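Local coordinates for USG-1 protein homolog (Pseudomonas aeruginosa, PDB 2HJS) that probably acts as an NAD- or NADP-dependent dehydrogenase of the aspartate-semialdehyde dehydrogenase family, its exact substrate and reaction being unestablished, at residues 35-47 and 56-69. Numbering follows the deposited sequence.
Sequences RLHLLASAESAGQ and LRVGDVDSFDFSSV
The Phe64 ring takes the methyl CD1 of Leu39 over one face, a CH-pi contact 3.7 Å from the ring centroid, while Val69 CG1 and Phe66 CD1 lie at its edge. His37 brings CB and CG to the CE1-CZ end of the same ring, the two rings inclined at 53°, and places one face over CE1. At the imidazole edge, in plane, a water lies 2.8 Å from His37 NE2 and donates to Ser68 O, tying strand 36-40 to the 3-10 turn 66-68. Phe64 CD2 in turn sits over the centre of the Phe66 ring, and the guanidinium of Arg57 spreads one face over Gly46 CA.

The backbones of the two strands run parallel: Gly59 N donates to Leu38 O, Ala40 N to Gly59 O (3.0 Å), and Val61 N to Ala40 O (2.8 Å, nearly straight at 175°). Where Leu38 N would meet Arg57 O directly, a water bridges them instead. Beyond the strand, Gly46 N and Gln47 O grip Val58 O and Val58 N. Val58 directs CG1, anti to the backbone N (chi1 176°), against Ala40 CB, 3.7 Å away. Asp60 OD1 accepts from Asp62 N, forming an Asx turn.

Strand 36-40 lies between 54-60 and 9-12, all parallel, with 71-74 next and 48-51 the antiparallel outermost strand on this side: the sheet of a Rossmann-like, probably NAD-binding domain.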
ATOM      1  N   ARG A  35      43.596  -0.131  -0.339  1.00 48.95           N
ATOM      2  CA  ARG A  35      43.252  -0.598   0.995  1.00 48.76           C
ATOM      3  C   ARG A  35      41.813  -0.256   1.330  1.00 49.29           C
ATOM      4  O   ARG A  35      41.307   0.798   0.922  1.00 48.36           O
ATOM      5  CB  ARG A  35      44.204  -0.013   2.035  1.00 49.61           C
ATOM      6  CG  ARG A  35      45.647  -0.450   1.842  1.00 49.52           C
ATOM      7  CD  ARG A  35      46.555   0.192   2.887  1.00 54.13           C
ATOM      8  NE  ARG A  35      47.980   0.068   2.550  1.00 54.20           N
ATOM      9  CZ  ARG A  35      48.780  -0.908   2.970  1.00 55.19           C
ATOM     10  NH1 ARG A  35      48.307  -1.866   3.744  1.00 55.89           N
ATOM     11  NH2 ARG A  35      50.056  -0.927   2.607  1.00 53.46           N
ATOM     12  N   LEU A  36      41.152  -1.192   2.017  1.00 48.83           N
ATOM     13  CA  LEU A  36      39.796  -1.031   2.499  1.00 48.49           C
ATOM     14  C   LEU A  36      39.781  -0.995   4.029  1.00 48.42           C
ATOM     15  O   LEU A  36      40.336  -1.881   4.679  1.00 48.45           O
ATOM     16  CB  LEU A  36      38.890  -2.155   1.982  1.00 48.26           C
ATOM     17  CG  LEU A  36      37.427  -2.153   2.438  1.00 48.27           C
ATOM     18  CD1 LEU A  36      36.678  -0.849   2.105  1.00 47.40           C
ATOM     19  CD2 LEU A  36      36.639  -3.369   1.929  1.00 48.17           C
ATOM     20  N   HIS A  37      39.119   0.017   4.586  1.00 47.57           N
ATOM     21  CA  HIS A  37      38.987   0.161   6.023  1.00 47.75           C
ATOM     22  C   HIS A  37      37.516   0.139   6.403  1.00 48.21           C
ATOM     23  O   HIS A  37      36.738   0.992   5.955  1.00 48.59           O
ATOM     24  CB  HIS A  37      39.631   1.477   6.483  1.00 47.55           C
ATOM     25  CG  HIS A  37      41.077   1.586   6.138  1.00 48.26           C
ATOM     26  ND1 HIS A  37      42.058   0.941   6.862  1.00 52.07           N
ATOM     27  CD2 HIS A  37      41.715   2.241   5.140  1.00 47.84           C
ATOM     28  CE1 HIS A  37      43.241   1.200   6.330  1.00 50.72           C
ATOM     29  NE2 HIS A  37      43.062   1.993   5.289  1.00 51.62           N
ATOM     30  N   LEU A  38      37.141  -0.841   7.218  1.00 48.58           N
ATOM     31  CA  LEU A  38      35.781  -0.995   7.709  1.00 48.99           C
ATOM     32  C   LEU A  38      35.619  -0.347   9.085  1.00 49.46           C
ATOM     33  O   LEU A  38      36.367  -0.629   9.998  1.00 49.70           O
ATOM     34  CB  LEU A  38      35.416  -2.478   7.778  1.00 48.71           C
ATOM     35  CG  LEU A  38      35.584  -3.325   6.510  1.00 49.19           C
ATOM     36  CD1 LEU A  38      35.000  -4.733   6.687  1.00 48.41           C
ATOM     37  CD2 LEU A  38      34.957  -2.647   5.314  1.00 43.15           C
ATOM     38  N   LEU A  39      34.626   0.522   9.234  1.00 50.55           N
ATOM     39  CA  LEU A  39      34.465   1.244  10.484  1.00 51.14           C
ATOM     40  C   LEU A  39      33.054   1.197  10.981  1.00 51.83           C
ATOM     41  O   LEU A  39      32.121   1.102  10.197  1.00 51.55           O
ATOM     42  CB  LEU A  39      34.921   2.695  10.325  1.00 50.83           C
ATOM     43  CG  LEU A  39      36.344   2.859   9.793  1.00 49.85           C
ATOM     44  CD1 LEU A  39      36.479   4.217   9.153  1.00 48.52           C
ATOM     45  CD2 LEU A  39      37.396   2.634  10.906  1.00 48.07           C
ATOM     46  N   ALA A  40      32.907   1.266  12.295  1.00 53.35           N
ATOM     47  CA  ALA A  40      31.598   1.348  12.931  1.00 55.31           C
ATOM     48  C   ALA A  40      31.737   2.085  14.258  1.00 57.08           C
ATOM     49  O   ALA A  40      32.823   2.496  14.617  1.00 56.87           O
ATOM     50  CB  ALA A  40      31.025  -0.037  13.140  1.00 54.55           C
ATOM     51  N   SER A  41      30.634   2.259  14.978  1.00 60.02           N
ATOM     52  CA  SER A  41      30.673   2.835  16.320  1.00 63.13           C
ATOM     53  C   SER A  41      31.310   1.847  17.286  1.00 64.97           C
ATOM     54  O   SER A  41      31.227   0.636  17.067  1.00 65.57           O
ATOM     55  CB  SER A  41      29.270   3.213  16.781  1.00 63.21           C
ATOM     56  OG  SER A  41      28.776   4.296  16.002  1.00 64.81           O
ATOM     57  N   ALA A  42      31.950   2.362  18.339  1.00 67.09           N
ATOM     58  CA  ALA A  42      32.631   1.533  19.355  1.00 68.87           C
ATOM     59  C   ALA A  42      31.838   0.273  19.766  1.00 70.20           C
ATOM     60  O   ALA A  42      32.432  -0.760  20.096  1.00 70.32           O
ATOM     61  CB  ALA A  42      32.991   2.376  20.579  1.00 68.68           C
ATOM     62  N   GLU A  43      30.504   0.384  19.746  1.00 72.05           N
ATOM     63  CA  GLU A  43      29.578  -0.759  19.866  1.00 73.72           C
ATOM     64  C   GLU A  43      30.058  -1.966  19.058  1.00 73.81           C
ATOM     65  O   GLU A  43      30.465  -2.989  19.630  1.00 73.76           O
ATOM     66  CB  GLU A  43      28.175  -0.366  19.367  1.00 74.36           C
ATOM     67  CG  GLU A  43      27.266   0.299  20.407  1.00 77.54           C
ATOM     68  CD  GLU A  43      27.814   1.631  20.921  1.00 81.60           C
ATOM     69  OE1 GLU A  43      27.843   1.813  22.167  1.00 82.63           O
ATOM     70  OE2 GLU A  43      28.222   2.484  20.085  1.00 82.91           O
ATOM     71  N   SER A  44      30.023  -1.805  17.731  1.00 73.73           N
ATOM     72  CA  SER A  44      30.334  -2.859  16.762  1.00 73.63           C
ATOM     73  C   SER A  44      31.827  -3.086  16.517  1.00 73.53           C
ATOM     74  O   SER A  44      32.206  -4.112  15.950  1.00 73.72           O
ATOM     75  CB  SER A  44      29.649  -2.561  15.422  1.00 73.59           C
ATOM     76  OG  SER A  44      28.313  -2.123  15.598  1.00 73.63           O
ATOM     77  N   ALA A  45      32.666  -2.140  16.930  1.00 73.32           N
ATOM     78  CA  ALA A  45      34.114  -2.241  16.707  1.00 73.35           C
ATOM     79  C   ALA A  45      34.690  -3.545  17.255  1.00 73.33           C
ATOM     80  O   ALA A  45      34.212  -4.051  18.279  1.00 73.76           O
ATOM     81  CB  ALA A  45      34.831  -1.051  17.321  1.00 73.39           C
ATOM     82  N   GLY A  46      35.706  -4.082  16.576  1.00 72.83           N
ATOM     83  CA  GLY A  46      36.394  -5.297  17.027  1.00 72.06           C
ATOM     84  C   GLY A  46      35.926  -6.602  16.390  1.00 71.60           C
ATOM     85  O   GLY A  46      36.604  -7.628  16.492  1.00 71.71           O
ATOM     86  N   GLN A  47      34.767  -6.582  15.737  1.00 70.90           N
ATOM     87  CA  GLN A  47      34.289  -7.781  15.054  1.00 70.43           C
ATOM     88  C   GLN A  47      34.834  -7.867  13.619  1.00 69.34           C
ATOM     89  O   GLN A  47      35.302  -6.873  13.058  1.00 69.05           O
ATOM     90  CB  GLN A  47      32.765  -7.898  15.130  1.00 70.38           C
ATOM     91  CG  GLN A  47      31.995  -7.097  14.104  1.00 71.39           C
ATOM     92  CD  GLN A  47      30.519  -6.957  14.466  1.00 71.84           C
ATOM     93  OE1 GLN A  47      30.166  -6.277  15.433  1.00 73.80           O
ATOM     94  NE2 GLN A  47      29.651  -7.589  13.681  1.00 73.45           N
ATOM     95  N   LEU A  56      38.538  -9.134   7.613  1.00 54.81           N
ATOM     96  CA  LEU A  56      38.941  -7.772   8.014  1.00 55.24           C
ATOM     97  C   LEU A  56      38.400  -7.364   9.386  1.00 55.52           C
ATOM     98  O   LEU A  56      37.245  -7.630   9.697  1.00 55.07           O
ATOM     99  CB  LEU A  56      38.437  -6.751   6.976  1.00 55.38           C
ATOM    100  CG  LEU A  56      39.204  -6.535   5.668  1.00 55.92           C
ATOM    101  CD1 LEU A  56      39.338  -7.827   4.874  1.00 57.35           C
ATOM    102  CD2 LEU A  56      38.504  -5.512   4.829  1.00 54.72           C
ATOM    103  N   ARG A  57      39.217  -6.694  10.200  1.00 55.65           N
ATOM    104  CA  ARG A  57      38.734  -6.192  11.493  1.00 56.34           C
ATOM    105  C   ARG A  57      37.964  -4.872  11.321  1.00 55.04           C
ATOM    106  O   ARG A  57      38.441  -3.965  10.642  1.00 55.51           O
ATOM    107  CB  ARG A  57      39.902  -6.008  12.469  1.00 56.12           C
ATOM    108  CG  ARG A  57      39.479  -5.772  13.922  1.00 57.91           C
ATOM    109  CD  ARG A  57      40.706  -5.492  14.814  1.00 59.96           C
ATOM    110  NE  ARG A  57      40.325  -4.996  16.146  1.00 67.90           N
ATOM    111  CZ  ARG A  57      39.974  -3.732  16.432  1.00 70.04           C
ATOM    112  NH1 ARG A  57      39.949  -2.788  15.482  1.00 70.32           N
ATOM    113  NH2 ARG A  57      39.646  -3.408  17.685  1.00 70.84           N
ATOM    114  N   VAL A  58      36.779  -4.763  11.921  1.00 53.76           N
ATOM    115  CA  VAL A  58      36.036  -3.486  11.918  1.00 52.49           C
ATOM    116  C   VAL A  58      36.646  -2.589  13.004  1.00 52.50           C
ATOM    117  O   VAL A  58      36.752  -3.008  14.156  1.00 51.86           O
ATOM    118  CB  VAL A  58      34.522  -3.689  12.182  1.00 52.35           C
ATOM    119  CG1 VAL A  58      33.802  -2.353  12.267  1.00 51.64           C
ATOM    120  CG2 VAL A  58      33.888  -4.569  11.093  1.00 50.27           C
ATOM    121  N   GLY A  59      37.059  -1.377  12.624  1.00 52.25           N
ATOM    122  CA  GLY A  59      37.654  -0.405  13.548  1.00 52.21           C
ATOM    123  C   GLY A  59      36.652   0.628  14.029  1.00 52.67           C
ATOM    124  O   GLY A  59      35.555   0.732  13.485  1.00 52.54           O
ATOM    125  N   ASP A  60      37.020   1.377  15.064  1.00 52.92           N
ATOM    126  CA  ASP A  60      36.148   2.391  15.654  1.00 53.60           C
ATOM    127  C   ASP A  60      36.258   3.653  14.811  1.00 53.25           C
ATOM    128  O   ASP A  60      37.344   4.196  14.665  1.00 52.47           O
ATOM    129  CB  ASP A  60      36.574   2.665  17.106  1.00 54.07           C
ATOM    130  CG  ASP A  60      35.644   3.644  17.850  1.00 56.56           C
ATOM    131  OD1 ASP A  60      34.755   4.307  17.248  1.00 58.56           O
ATOM    132  OD2 ASP A  60      35.817   3.756  19.084  1.00 59.96           O
ATOM    133  N   VAL A  61      35.136   4.109  14.250  1.00 53.13           N
ATOM    134  CA  VAL A  61      35.117   5.362  13.490  1.00 53.40           C
ATOM    135  C   VAL A  61      35.704   6.556  14.278  1.00 54.22           C
ATOM    136  O   VAL A  61      36.350   7.417  13.690  1.00 54.13           O
ATOM    137  CB  VAL A  61      33.714   5.688  12.899  1.00 53.35           C
ATOM    138  CG1 VAL A  61      32.681   5.961  13.999  1.00 52.87           C
ATOM    139  CG2 VAL A  61      33.797   6.850  11.914  1.00 52.43           C
ATOM    140  N   ASP A  62      35.508   6.586  15.599  1.00 55.01           N
ATOM    141  CA  ASP A  62      36.003   7.695  16.425  1.00 55.81           C
ATOM    142  C   ASP A  62      37.534   7.815  16.421  1.00 55.71           C
ATOM    143  O   ASP A  62      38.064   8.915  16.528  1.00 55.56           O
ATOM    144  CB  ASP A  62      35.479   7.612  17.862  1.00 56.16           C
ATOM    145  CG  ASP A  62      33.994   7.949  17.972  1.00 57.89           C
ATOM    146  OD1 ASP A  62      33.388   8.413  16.983  1.00 59.10           O
ATOM    147  OD2 ASP A  62      33.425   7.752  19.069  1.00 60.53           O
ATOM    148  N   SER A  63      38.221   6.682  16.275  1.00 55.81           N
ATOM    149  CA  SER A  63      39.689   6.617  16.266  1.00 55.58           C
ATOM    150  C   SER A  63      40.336   6.820  14.896  1.00 55.12           C
ATOM    151  O   SER A  63      41.548   6.930  14.818  1.00 54.98           O
ATOM    152  CB  SER A  63      40.148   5.254  16.790  1.00 55.91           C
ATOM    153  OG  SER A  63      39.796   5.073  18.151  1.00 57.38           O
ATOM    154  N   PHE A  64      39.542   6.858  13.824  1.00 54.48           N
ATOM    155  CA  PHE A  64      40.077   6.704  12.459  1.00 53.97           C
ATOM    156  C   PHE A  64      40.663   7.970  11.848  1.00 53.88           C
ATOM    157  O   PHE A  64      40.069   9.047  11.972  1.00 54.36           O
ATOM    158  CB  PHE A  64      39.001   6.127  11.520  1.00 53.48           C
ATOM    159  CG  PHE A  64      39.523   5.732  10.154  1.00 52.62           C
ATOM    160  CD1 PHE A  64      40.318   4.591   9.995  1.00 51.06           C
ATOM    161  CD2 PHE A  64      39.207   6.492   9.020  1.00 52.28           C
ATOM    162  CE1 PHE A  64      40.789   4.211   8.735  1.00 49.21           C
ATOM    163  CE2 PHE A  64      39.674   6.116   7.755  1.00 51.23           C
ATOM    164  CZ  PHE A  64      40.478   4.976   7.619  1.00 50.31           C
ATOM    165  N   ASP A  65      41.807   7.813  11.166  1.00 53.19           N
ATOM    166  CA  ASP A  65      42.470   8.893  10.420  1.00 53.11           C
ATOM    167  C   ASP A  65      42.018   8.912   8.968  1.00 52.99           C
ATOM    168  O   ASP A  65      42.518   8.120   8.147  1.00 52.90           O
ATOM    169  CB  ASP A  65      44.010   8.730  10.490  1.00 53.79           C
ATOM    170  CG  ASP A  65      44.779   9.890   9.815  1.00 54.21           C
ATOM    171  OD1 ASP A  65      44.193  10.937   9.455  1.00 55.93           O
ATOM    172  OD2 ASP A  65      46.012   9.744   9.636  1.00 58.52           O
ATOM    173  N   PHE A  66      41.074   9.818   8.657  1.00 52.62           N
ATOM    174  CA  PHE A  66      40.485   9.923   7.313  1.00 52.04           C
ATOM    175  C   PHE A  66      41.454  10.476   6.255  1.00 52.34           C
ATOM    176  O   PHE A  66      41.206  10.361   5.051  1.00 52.42           O
ATOM    177  CB  PHE A  66      39.182  10.748   7.334  1.00 51.34           C
ATOM    178  CG  PHE A  66      37.966   9.980   7.813  1.00 50.42           C
ATOM    179  CD1 PHE A  66      37.260   9.144   6.940  1.00 50.18           C
ATOM    180  CD2 PHE A  66      37.511  10.110   9.127  1.00 50.75           C
ATOM    181  CE1 PHE A  66      36.112   8.432   7.365  1.00 48.62           C
ATOM    182  CE2 PHE A  66      36.364   9.406   9.575  1.00 49.69           C
ATOM    183  CZ  PHE A  66      35.661   8.563   8.685  1.00 49.34           C
ATOM    184  N   SER A  67      42.569  11.064   6.682  1.00 52.75           N
ATOM    185  CA  SER A  67      43.595  11.426   5.707  1.00 53.32           C
ATOM    186  C   SER A  67      44.186  10.170   5.022  1.00 53.11           C
ATOM    187  O   SER A  67      44.783  10.260   3.925  1.00 54.80           O
ATOM    188  CB  SER A  67      44.685  12.328   6.321  1.00 53.34           C
ATOM    189  OG  SER A  67      45.398  11.634   7.326  1.00 54.92           O
ATOM    190  N   SER A  68      43.987   8.995   5.627  1.00 52.87           N
ATOM    191  CA  SER A  68      44.567   7.761   5.078  1.00 53.00           C
ATOM    192  C   SER A  68      43.784   7.215   3.886  1.00 52.75           C
ATOM    193  O   SER A  68      44.273   6.335   3.158  1.00 52.57           O
ATOM    194  CB  SER A  68      44.639   6.684   6.152  1.00 53.08           C
ATOM    195  OG  SER A  68      43.327   6.273   6.501  1.00 54.54           O
ATOM    196  N   VAL A  69      42.545   7.715   3.717  1.00 52.66           N
ATOM    197  CA  VAL A  69      41.739   7.250   2.617  1.00 52.38           C
ATOM    198  C   VAL A  69      41.447   8.394   1.634  1.00 52.76           C
ATOM    199  O   VAL A  69      41.493   9.614   1.982  1.00 54.03           O
ATOM    200  CB  VAL A  69      40.438   6.496   3.119  1.00 52.33           C
ATOM    201  CG1 VAL A  69      40.826   5.177   3.741  1.00 52.80           C
ATOM    202  CG2 VAL A  69      39.653   7.313   4.154  1.00 51.67           C
TER
HETATM  203  O   HOH W   1      44.748   3.638   3.744  1.00 57.43           O
HETATM  204  O   HOH W   2      38.879  -2.793   8.369  1.00 50.00           O
HETATM  205  O   HOH W   3      31.910   5.163  18.223  1.00 64.42           O